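Local coordinates for protein thiamine pyrophosphokinase (PDB 3LM8) that catalyses the ATP-dependent pyrophosphorylation of thiamine to thiamine diphosphate, with release of AMP, and takes part in thiamine salvage, at residues 164-169 / 176-181; 159-164 / 204-209; 142-147 / 198-203. The protein carries 1 engineered substitution. One frame throughout, in Å; residues are numbered along the deposited sequence.

Overall arrangement
All three contacts lie in the all-beta thiamine-binding part of the chain, on the same side of the chain's centre. The centre of contact 1 is about 11 Å from those of contacts 2 and 3, which are about 13 Å apart. Contacts 1 and 3 build one antiparallel sheet, ordered 142-147, 197-202, 167-170, 176-181; the backbones of Thr168 and Ser201 probably hydrogen-bond where they meet. Contact 2 joins the links between this sheet and strands 154-159 and 207-212, which pack against it. Along the chain, contact 1 is nested within the loops closed by contacts 2 and 3, and those two interlock. The result is a beta sandwich, with thiamine bound against Leu176 of contact 1.

Contact 1: residues 164-169 / 176-181; sequences IHELTL and LNNCHI
His180 turns the edge of its ring toward the face of His165, a T-shaped pair at the open end of a beta hairpin whose antiparallel strands, 164-169 and 176-181, are offset by two G1 bulges. The ring centroids are 4.4 Å apart with planes at 74°. His180 CE1 stands over the rim of the His165 face rather than its middle, 3.2 Å from His165 NE2. With CG of His180 anti to the backbone N (chi1 179°), the ring reaches back to its neighbour, and the two imidazoles project the same way.

The bulges are evident from the register: Glu166 and Leu167 both face Cys179, while Asn178 and Cys179 both face Leu167. Glu166 and Asn178, the extra residues, both have positive phi. Between the bulges Leu167 and Cys179 exchange two backbone hydrogen bonds, Leu167 N to Cys179 O at 2.6 Å and Cys179 N to Leu167 O at 2.9 Å.

Ile164, Leu167, Leu169, Leu176 and Ile181 share one face of the hairpin. There the CD2 branch of Leu167 touches Ile181 CG1 at 3.5 Å and, crossing the other leucine at a slant, Leu176 CD2 at 3.6 Å. Leu169 instead runs alongside Leu176, its CD1 3.6 Å from the same CD2, which thus meets two leucines. Leu176 also touches the bound thiamine, so the cluster joins the hairpin to the ligand pocket through this residue; Phe200 and Phe202 of the adjacent strand pack on Leu169 and Leu167.

Toward the turn a side chain serves as acceptor for the backbone: Asn178 N donates to Thr168 OG1 over 2.9 Å, with an N-H...O angle of 164°.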
loop_
_atom_site.group_PDB
_atom_site.type_symbol
_atom_site.label_atom_id
_atom_site.label_comp_id
_atom_site.label_asym_id
_atom_site.label_seq_id
_atom_site.Cartn_x
_atom_site.Cartn_y
_atom_site.Cartn_z
ATOM N N ILE A 164 -7.364 -15.607 -13.494
ATOM C CA ILE A 164 -6.123 -15.106 -14.069
ATOM C C ILE A 164 -5.790 -16.025 -15.239
ATOM O O ILE A 164 -5.812 -17.248 -15.093
ATOM C CB ILE A 164 -4.966 -15.142 -13.050
ATOM C CG1 ILE A 164 -5.350 -14.338 -11.803
ATOM C CG2 ILE A 164 -3.691 -14.601 -13.698
ATOM C CD1 ILE A 164 -5.641 -12.881 -12.073
ATOM N N HIS A 165 -5.485 -15.437 -16.392
ATOM C CA HIS A 165 -5.187 -16.217 -17.590
ATOM C C HIS A 165 -3.748 -16.176 -18.049
ATOM O O HIS A 165 -3.141 -15.113 -18.131
ATOM C CB HIS A 165 -6.090 -15.768 -18.741
ATOM C CG HIS A 165 -7.541 -16.037 -18.498
ATOM N ND1 HIS A 165 -8.246 -15.434 -17.480
ATOM C CD2 HIS A 165 -8.407 -16.876 -19.110
ATOM C CE1 HIS A 165 -9.485 -15.892 -17.472
ATOM N NE2 HIS A 165 -9.608 -16.769 -18.452
ATOM N N GLU A 166 -3.223 -17.356 -18.361
ATOM C CA GLU A 166 -1.854 -17.519 -18.843
ATOM C C GLU A 166 -0.781 -16.931 -17.921
ATOM O O GLU A 166 0.080 -16.167 -18.360
ATOM C CB GLU A 166 -1.723 -16.916 -20.248
ATOM C CG GLU A 166 -2.561 -17.607 -21.310
ATOM C CD GLU A 166 -2.371 -16.992 -22.694
ATOM O OE1 GLU A 166 -1.208 -16.720 -23.072
ATOM O OE2 GLU A 166 -3.379 -16.790 -23.410
ATOM N N LEU A 167 -0.837 -17.308 -16.646
ATOM C CA LEU A 167 0.123 -16.836 -15.658
ATOM C C LEU A 167 1.424 -17.609 -15.784
ATOM O O LEU A 167 1.428 -18.841 -15.752
ATOM C CB LEU A 167 -0.425 -17.018 -14.236
ATOM C CG LEU A 167 0.535 -16.670 -13.082
ATOM C CD1 LEU A 167 0.950 -15.214 -13.180
ATOM C CD2 LEU A 167 -0.135 -16.919 -11.737
ATOM N N THR A 168 2.525 -16.880 -15.922
ATOM C CA THR A 168 3.842 -17.485 -16.038
ATOM C C THR A 168 4.767 -16.925 -14.972
ATOM O O THR A 168 4.840 -15.714 -14.772
ATOM C CB THR A 168 4.455 -17.214 -17.422
ATOM O OG1 THR A 168 3.729 -17.954 -18.414
ATOM C CG2 THR A 168 5.931 -17.617 -17.443
ATOM N N LEU A 169 5.468 -17.815 -14.286
ATOM C CA LEU A 169 6.393 -17.414 -13.234
ATOM C C LEU A 169 7.796 -17.923 -13.551
ATOM O O LEU A 169 7.982 -19.094 -13.879
ATOM C CB LEU A 169 5.919 -17.971 -11.890
ATOM C CG LEU A 169 4.502 -17.567 -11.495
ATOM C CD1 LEU A 169 4.123 -18.265 -10.208
ATOM C CD2 LEU A 169 4.414 -16.066 -11.323
ATOM N N LEU A 176 5.637 -21.729 -13.081
ATOM C CA LEU A 176 4.310 -21.797 -13.683
ATOM C C LEU A 176 4.439 -21.361 -15.141
ATOM O O LEU A 176 5.064 -20.338 -15.426
ATOM C CB LEU A 176 3.375 -20.834 -12.940
ATOM C CG LEU A 176 2.042 -21.311 -12.362
ATOM C CD1 LEU A 176 2.240 -22.576 -11.536
ATOM C CD2 LEU A 176 1.442 -20.188 -11.527
ATOM N N ASN A 177 3.855 -22.120 -16.066
ATOM C CA ASN A 177 3.938 -21.758 -17.491
ATOM C C ASN A 177 2.557 -21.631 -18.134
ATOM O O ASN A 177 1.845 -22.626 -18.282
ATOM C CB ASN A 177 4.784 -22.794 -18.252
ATOM C CG ASN A 177 4.945 -22.456 -19.734
ATOM O OD1 ASN A 177 5.176 -21.302 -20.109
ATOM N ND2 ASN A 177 4.837 -23.472 -20.583
ATOM N N ASN A 178 2.197 -20.405 -18.524
ATOM C CA ASN A 178 0.897 -20.104 -19.147
ATOM C C ASN A 178 -0.242 -20.849 -18.454
ATOM O O ASN A 178 -1.086 -21.492 -19.086
ATOM C CB ASN A 178 0.928 -20.433 -20.643
ATOM C CG ASN A 178 1.602 -19.343 -21.463
ATOM O OD1 ASN A 178 1.945 -19.548 -22.627
ATOM N ND2 ASN A 178 1.781 -18.172 -20.862
ATOM N N CYS A 179 -0.243 -20.718 -17.132
ATOM C CA CYS A 179 -1.201 -21.352 -16.241
ATOM C C CYS A 179 -2.473 -20.513 -16.072
ATOM O O CYS A 179 -2.432 -19.284 -16.113
ATOM C CB CYS A 179 -0.512 -21.560 -14.882
ATOM S SG CYS A 179 -1.323 -22.663 -13.714
ATOM N N HIS A 180 -3.603 -21.192 -15.902
ATOM C CA HIS A 180 -4.890 -20.532 -15.687
ATOM C C HIS A 180 -5.213 -20.622 -14.196
ATOM O O HIS A 180 -5.427 -21.715 -13.671
ATOM C CB HIS A 180 -5.999 -21.234 -16.464
ATOM C CG HIS A 180 -7.350 -20.625 -16.259
ATOM N ND1 HIS A 180 -7.702 -19.400 -16.783
ATOM C CD2 HIS A 180 -8.428 -21.059 -15.565
ATOM C CE1 HIS A 180 -8.938 -19.106 -16.424
ATOM N NE2 HIS A 180 -9.402 -20.096 -15.685
ATOM N N ILE A 181 -5.237 -19.480 -13.516
ATOM C CA ILE A 181 -5.529 -19.464 -12.086
ATOM C C ILE A 181 -6.978 -19.054 -11.875
ATOM O O ILE A 181 -7.389 -17.947 -12.236
ATOM C CB ILE A 181 -4.592 -18.484 -11.317
ATOM C CG1 ILE A 181 -3.130 -18.807 -11.627
ATOM C CG2 ILE A 181 -4.800 -18.625 -9.812
ATOM C CD1 ILE A 181 -2.730 -20.198 -11.214
#

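Contact 2: residues 159-164 / 204-209; sequences PFSEDI and KGILIM
Pro159 pairs with Leu207 as an antiparallel, non-hydrogen-bonded pair, their CA atoms 4.8 Å apart and their side chains on the same face of the sheet. One residue on, Phe160 N donates to Ile206 O at 2.8 Å; the N-H...O angle of 133° shows a bent bond, although the donor lies nearly along the C=O axis. The benzyl group of Phe160 then runs alongside Ile206, CB 3.6 Å from Ile206 CG2. Because its CG is anti to the backbone N (chi1 -171°), the ring leads on toward Ile208, whose CD1 meets the ring edge, 3.4 Å from Phe160 CD2. Ile114 and Gln115 of helix 107-122 also touch this ring.

Beyond Phe160 the chain leaves the sheet. Segment 159-164 carries it from strand 154-159 to strand 164-165, which pairs with strand 176-181 of the facing sheet of a beta sandwich, while 204-206 makes the reverse passage from strand 197-202 to strand 207-212; the two links run next to each other in opposite directions. Ser161 places CB 3.4 Å from Ile206 CD1. The side chain of Asp163 points away from this neighbour, and its OD1 accepts a hydrogen bond from Leu183 N, while its backbone O lies 3.8 Å from Gly205 CA.

Ile164 brings the links together again. Its CA-H points at Lys204 O, a CA-H...O contact of 3.5 Å with 150° at the hydrogen. Its side chain crosses that of Leu207 at about a right angle, CG1 lying 3.8 Å from Leu207 CD1.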
loop_
_atom_site.group_PDB
_atom_site.type_symbol
_atom_site.label_atom_id
_atom_site.label_comp_id
_atom_site.label_asym_id
_atom_site.label_seq_id
_atom_site.Cartn_x
_atom_site.Cartn_y
_atom_site.Cartn_z
ATOM N N PRO A 159 -5.553 -13.977 -7.205
ATOM C CA PRO A 159 -6.468 -13.446 -8.225
ATOM C C PRO A 159 -7.427 -12.473 -7.553
ATOM O O PRO A 159 -7.753 -12.654 -6.380
ATOM C CB PRO A 159 -7.202 -14.693 -8.732
ATOM C CG PRO A 159 -6.264 -15.842 -8.384
ATOM C CD PRO A 159 -5.722 -15.431 -7.035
ATOM N N PHE A 160 -7.884 -11.455 -8.283
ATOM C CA PHE A 160 -8.807 -10.484 -7.701
ATOM C C PHE A 160 -10.234 -10.511 -8.250
ATOM O O PHE A 160 -11.069 -11.267 -7.764
ATOM C CB PHE A 160 -8.246 -9.065 -7.817
ATOM C CG PHE A 160 -9.032 -8.043 -7.042
ATOM C CD1 PHE A 160 -10.015 -7.277 -7.664
ATOM C CD2 PHE A 160 -8.807 -7.864 -5.679
ATOM C CE1 PHE A 160 -10.761 -6.345 -6.939
ATOM C CE2 PHE A 160 -9.547 -6.937 -4.945
ATOM C CZ PHE A 160 -10.526 -6.177 -5.577
ATOM N N SER A 161 -10.525 -9.693 -9.254
ATOM C CA SER A 161 -11.884 -9.650 -9.797
ATOM C C SER A 161 -12.348 -10.957 -10.453
ATOM O O SER A 161 -13.429 -11.461 -10.138
ATOM C CB SER A 161 -12.026 -8.492 -10.793
ATOM O OG SER A 161 -11.244 -8.710 -11.955
ATOM N N GLU A 162 -11.541 -11.503 -11.359
ATOM C CA GLU A 162 -11.897 -12.742 -12.043
ATOM C C GLU A 162 -10.699 -13.675 -12.149
ATOM O O GLU A 162 -9.661 -13.443 -11.526
ATOM C CB GLU A 162 -12.414 -12.443 -13.454
ATOM C CG GLU A 162 -13.433 -11.313 -13.542
ATOM C CD GLU A 162 -12.885 -10.087 -14.262
ATOM O OE1 GLU A 162 -13.647 -9.110 -14.439
ATOM O OE2 GLU A 162 -11.694 -10.100 -14.650
ATOM N N ASP A 163 -10.849 -14.730 -12.947
ATOM C CA ASP A 163 -9.770 -15.692 -13.152
ATOM C C ASP A 163 -8.535 -15.051 -13.795
ATOM O O ASP A 163 -8.635 -14.077 -14.546
ATOM C CB ASP A 163 -10.231 -16.845 -14.049
ATOM C CG ASP A 163 -11.332 -17.678 -13.423
ATOM O OD1 ASP A 163 -11.441 -17.688 -12.174
ATOM O OD2 ASP A 163 -12.075 -18.340 -14.191
ATOM N N ILE A 164 -7.364 -15.607 -13.494
ATOM C CA ILE A 164 -6.123 -15.106 -14.069
ATOM C C ILE A 164 -5.790 -16.025 -15.239
ATOM O O ILE A 164 -5.812 -17.248 -15.093
ATOM C CB ILE A 164 -4.966 -15.142 -13.050
ATOM C CG1 ILE A 164 -5.350 -14.338 -11.803
ATOM C CG2 ILE A 164 -3.691 -14.601 -13.698
ATOM C CD1 ILE A 164 -5.641 -12.881 -12.073
ATOM N N LYS A 204 -4.957 -11.876 -18.780
ATOM C CA LYS A 204 -6.265 -11.376 -18.379
ATOM C C LYS A 204 -6.511 -11.456 -16.866
ATOM O O LYS A 204 -6.052 -12.387 -16.198
ATOM C CB LYS A 204 -7.349 -12.159 -19.131
ATOM C CG LYS A 204 -8.745 -11.544 -19.060
ATOM C CD LYS A 204 -9.737 -12.333 -19.916
ATOM C CE LYS A 204 -11.040 -11.576 -20.096
ATOM N NZ LYS A 204 -10.825 -10.321 -20.871
ATOM N N GLY A 205 -7.246 -10.478 -16.335
ATOM C CA GLY A 205 -7.543 -10.454 -14.912
ATOM C C GLY A 205 -6.784 -9.422 -14.087
ATOM O O GLY A 205 -6.025 -8.597 -14.602
ATOM N N ILE A 206 -7.002 -9.471 -12.779
ATOM C CA ILE A 206 -6.359 -8.561 -11.839
ATOM C C ILE A 206 -5.608 -9.418 -10.842
ATOM O O ILE A 206 -6.202 -10.233 -10.142
ATOM C CB ILE A 206 -7.402 -7.731 -11.084
ATOM C CG1 ILE A 206 -8.256 -6.962 -12.087
ATOM C CG2 ILE A 206 -6.719 -6.784 -10.107
ATOM C CD1 ILE A 206 -9.503 -6.380 -11.483
ATOM N N LEU A 207 -4.298 -9.239 -10.776
ATOM C CA LEU A 207 -3.496 -10.036 -9.866
ATOM C C LEU A 207 -3.013 -9.228 -8.665
ATOM O O LEU A 207 -2.673 -8.047 -8.789
ATOM C CB LEU A 207 -2.298 -10.601 -10.609
ATOM C CG LEU A 207 -1.533 -11.667 -9.838
ATOM C CD1 LEU A 207 -2.362 -12.959 -9.838
ATOM C CD2 LEU A 207 -0.165 -11.895 -10.479
ATOM N N ILE A 208 -2.999 -9.867 -7.499
ATOM C CA ILE A 208 -2.530 -9.216 -6.280
ATOM C C ILE A 208 -1.206 -9.871 -5.938
ATOM O O ILE A 208 -1.035 -11.071 -6.151
ATOM C CB ILE A 208 -3.494 -9.435 -5.094
ATOM C CG1 ILE A 208 -4.894 -8.962 -5.466
ATOM C CG2 ILE A 208 -3.004 -8.643 -3.868
ATOM C CD1 ILE A 208 -5.934 -9.243 -4.399
HETATM N N MSE A 209 -0.267 -9.091 -5.418
HETATM C CA MSE A 209 1.023 -9.644 -5.045
HETATM C C MSE A 209 1.371 -9.256 -3.630
HETATM O O MSE A 209 1.486 -8.077 -3.308
HETATM C CB MSE A 209 2.131 -9.152 -5.972
HETATM C CG MSE A 209 3.530 -9.644 -5.562
HETATM SE SE MSE A 209 5.005 -8.808 -6.521
HETATM C CE MSE A 209 5.634 -10.302 -7.556
#

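Contact 3: residues 142-147 / 198-203; sequences GEYDIE and GTFSFV. Engineered in segment 198-203: Val203 (natural residue Ala).
Tyr144 and Phe200 occupy the middle of an antiparallel pairing in which strands 142-147 and 198-202 approach to 4.8 Å between axes, their directions 154° apart. They form a hydrogen-bonded pair, Tyr144 N to Phe200 O at 2.9 Å and Phe200 N to Tyr144 O at 3.0 Å. Ile146 and Gly198 bond reciprocally in the same way. Gly142 and Phe202 do so less tightly, the bond from Phe202 N to Gly142 O being weak at 3.3 Å.

Aromatic and apolar contacts gather on one face of these strands. The rings of Tyr144 and Phe200 lie oblique to each other, planes at 31° and centroids 5.2 Å apart. Phe200 CG sits between its own backbone N and carbonyl carbon (chi1 68°), which folds the ring across to Tyr144: Tyr144 CA stands over its face and Tyr144 CB lies 3.4 Å from Phe200 CZ. Ile146 CG2 comes to the edge of the same ring. Tyr144 OH is hydrogen-bonded to Pro140 O.

Polar residues occupy the other face. Thr199 OG1 donates to Asp145 OD2 at 2.9 Å, the two side chains lying alongside each other; next to them Glu143 CG and Ser201 CB make an aliphatic contact at 3.5 Å.

Phe200 and Phe202 also meet Met209 and Leu207 of strand 207-212, so one face is apolar and packed against a second sheet while the other is polar, as in a beta sandwich.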
loop_
_atom_site.group_PDB
_atom_site.type_symbol
_atom_site.label_atom_id
_atom_site.label_comp_id
_atom_site.label_asym_id
_atom_site.label_seq_id
_atom_site.Cartn_x
_atom_site.Cartn_y
_atom_site.Cartn_z
ATOM N N GLY A 142 -0.079 -7.951 -17.969
ATOM C CA GLY A 142 1.184 -7.395 -18.411
ATOM C C GLY A 142 2.308 -8.344 -18.051
ATOM O O GLY A 142 2.052 -9.517 -17.796
ATOM N N GLU A 143 3.540 -7.845 -18.026
ATOM C CA GLU A 143 4.699 -8.662 -17.689
ATOM C C GLU A 143 5.588 -7.871 -16.729
ATOM O O GLU A 143 6.140 -6.838 -17.100
ATOM C CB GLU A 143 5.477 -9.003 -18.957
ATOM C CG GLU A 143 6.511 -10.099 -18.767
ATOM C CD GLU A 143 7.425 -10.254 -19.966
ATOM O OE1 GLU A 143 7.949 -11.373 -20.172
ATOM O OE2 GLU A 143 7.627 -9.255 -20.692
ATOM N N TYR A 144 5.758 -8.376 -15.510
ATOM C CA TYR A 144 6.534 -7.659 -14.499
ATOM C C TYR A 144 7.746 -8.387 -13.902
ATOM O O TYR A 144 7.751 -9.612 -13.749
ATOM C CB TYR A 144 5.585 -7.253 -13.366
ATOM C CG TYR A 144 4.237 -6.755 -13.849
ATOM C CD1 TYR A 144 4.023 -5.405 -14.119
ATOM C CD2 TYR A 144 3.181 -7.651 -14.073
ATOM C CE1 TYR A 144 2.790 -4.948 -14.601
ATOM C CE2 TYR A 144 1.944 -7.212 -14.556
ATOM C CZ TYR A 144 1.754 -5.856 -14.818
ATOM O OH TYR A 144 0.538 -5.407 -15.294
ATOM N N ASP A 145 8.765 -7.602 -13.554
ATOM C CA ASP A 145 10.001 -8.107 -12.955
ATOM C C ASP A 145 10.053 -7.724 -11.479
ATOM O O ASP A 145 9.546 -6.674 -11.091
ATOM C CB ASP A 145 11.227 -7.473 -13.625
ATOM C CG ASP A 145 11.591 -8.115 -14.953
ATOM O OD1 ASP A 145 12.342 -7.467 -15.720
ATOM O OD2 ASP A 145 11.156 -9.259 -15.226
ATOM N N ILE A 146 10.665 -8.577 -10.659
ATOM C CA ILE A 146 10.857 -8.286 -9.235
ATOM C C ILE A 146 12.274 -8.696 -8.887
ATOM O O ILE A 146 12.882 -9.518 -9.566
ATOM C CB ILE A 146 9.909 -9.066 -8.275
ATOM C CG1 ILE A 146 10.007 -10.563 -8.528
ATOM C CG2 ILE A 146 8.482 -8.581 -8.413
ATOM C CD1 ILE A 146 9.158 -11.367 -7.564
ATOM N N GLU A 147 12.796 -8.111 -7.822
ATOM C CA GLU A 147 14.142 -8.410 -7.357
ATOM C C GLU A 147 13.981 -9.180 -6.046
ATOM O O GLU A 147 12.969 -9.037 -5.367
ATOM C CB GLU A 147 14.909 -7.099 -7.137
ATOM C CG GLU A 147 16.417 -7.256 -7.005
ATOM C CD GLU A 147 17.147 -5.921 -7.021
ATOM O OE1 GLU A 147 16.905 -5.128 -7.959
ATOM O OE2 GLU A 147 17.961 -5.668 -6.103
ATOM N N GLY A 198 13.132 -12.110 -10.850
ATOM C CA GLY A 198 12.075 -13.029 -11.200
ATOM C C GLY A 198 11.071 -12.332 -12.094
ATOM O O GLY A 198 10.896 -11.110 -12.040
ATOM N N THR A 199 10.394 -13.109 -12.923
ATOM C CA THR A 199 9.405 -12.537 -13.813
ATOM C C THR A 199 8.079 -13.276 -13.670
ATOM O O THR A 199 8.032 -14.465 -13.350
ATOM C CB THR A 199 9.883 -12.618 -15.281
ATOM O OG1 THR A 199 11.229 -12.141 -15.365
ATOM C CG2 THR A 199 9.009 -11.764 -16.183
ATOM N N PHE A 200 6.998 -12.544 -13.872
ATOM C CA PHE A 200 5.677 -13.130 -13.830
ATOM C C PHE A 200 4.859 -12.340 -14.833
ATOM O O PHE A 200 5.159 -11.181 -15.111
ATOM C CB PHE A 200 5.065 -13.064 -12.416
ATOM C CG PHE A 200 4.728 -11.678 -11.944
ATOM C CD1 PHE A 200 5.703 -10.858 -11.393
ATOM C CD2 PHE A 200 3.417 -11.203 -12.023
ATOM C CE1 PHE A 200 5.376 -9.584 -10.917
ATOM C CE2 PHE A 200 3.082 -9.937 -11.556
ATOM C CZ PHE A 200 4.061 -9.124 -11.000
ATOM N N SER A 201 3.855 -12.980 -15.409
ATOM C CA SER A 201 3.009 -12.326 -16.390
ATOM C C SER A 201 1.751 -13.145 -16.650
ATOM O O SER A 201 1.724 -14.365 -16.472
ATOM C CB SER A 201 3.788 -12.097 -17.692
ATOM O OG SER A 201 4.559 -13.231 -18.035
ATOM N N PHE A 202 0.703 -12.444 -17.053
ATOM C CA PHE A 202 -0.591 -13.044 -17.334
ATOM C C PHE A 202 -1.296 -12.121 -18.326
ATOM O O PHE A 202 -1.006 -10.923 -18.395
ATOM C CB PHE A 202 -1.401 -13.190 -16.031
ATOM C CG PHE A 202 -1.404 -11.952 -15.173
ATOM C CD1 PHE A 202 -0.246 -11.544 -14.515
ATOM C CD2 PHE A 202 -2.547 -11.154 -15.079
ATOM C CE1 PHE A 202 -0.223 -10.366 -13.793
ATOM C CE2 PHE A 202 -2.530 -9.968 -14.349
ATOM C CZ PHE A 202 -1.362 -9.573 -13.708
ATOM N N VAL A 203 -2.223 -12.672 -19.094
ATOM C CA VAL A 203 -2.903 -11.875 -20.099
ATOM C C VAL A 203 -4.251 -11.264 -19.726
ATOM O O VAL A 203 -4.636 -10.236 -20.286
ATOM C CB VAL A 203 -3.056 -12.703 -21.382
ATOM C CG1 VAL A 203 -1.669 -13.095 -21.886
ATOM C CG2 VAL A 203 -3.900 -13.951 -21.111
#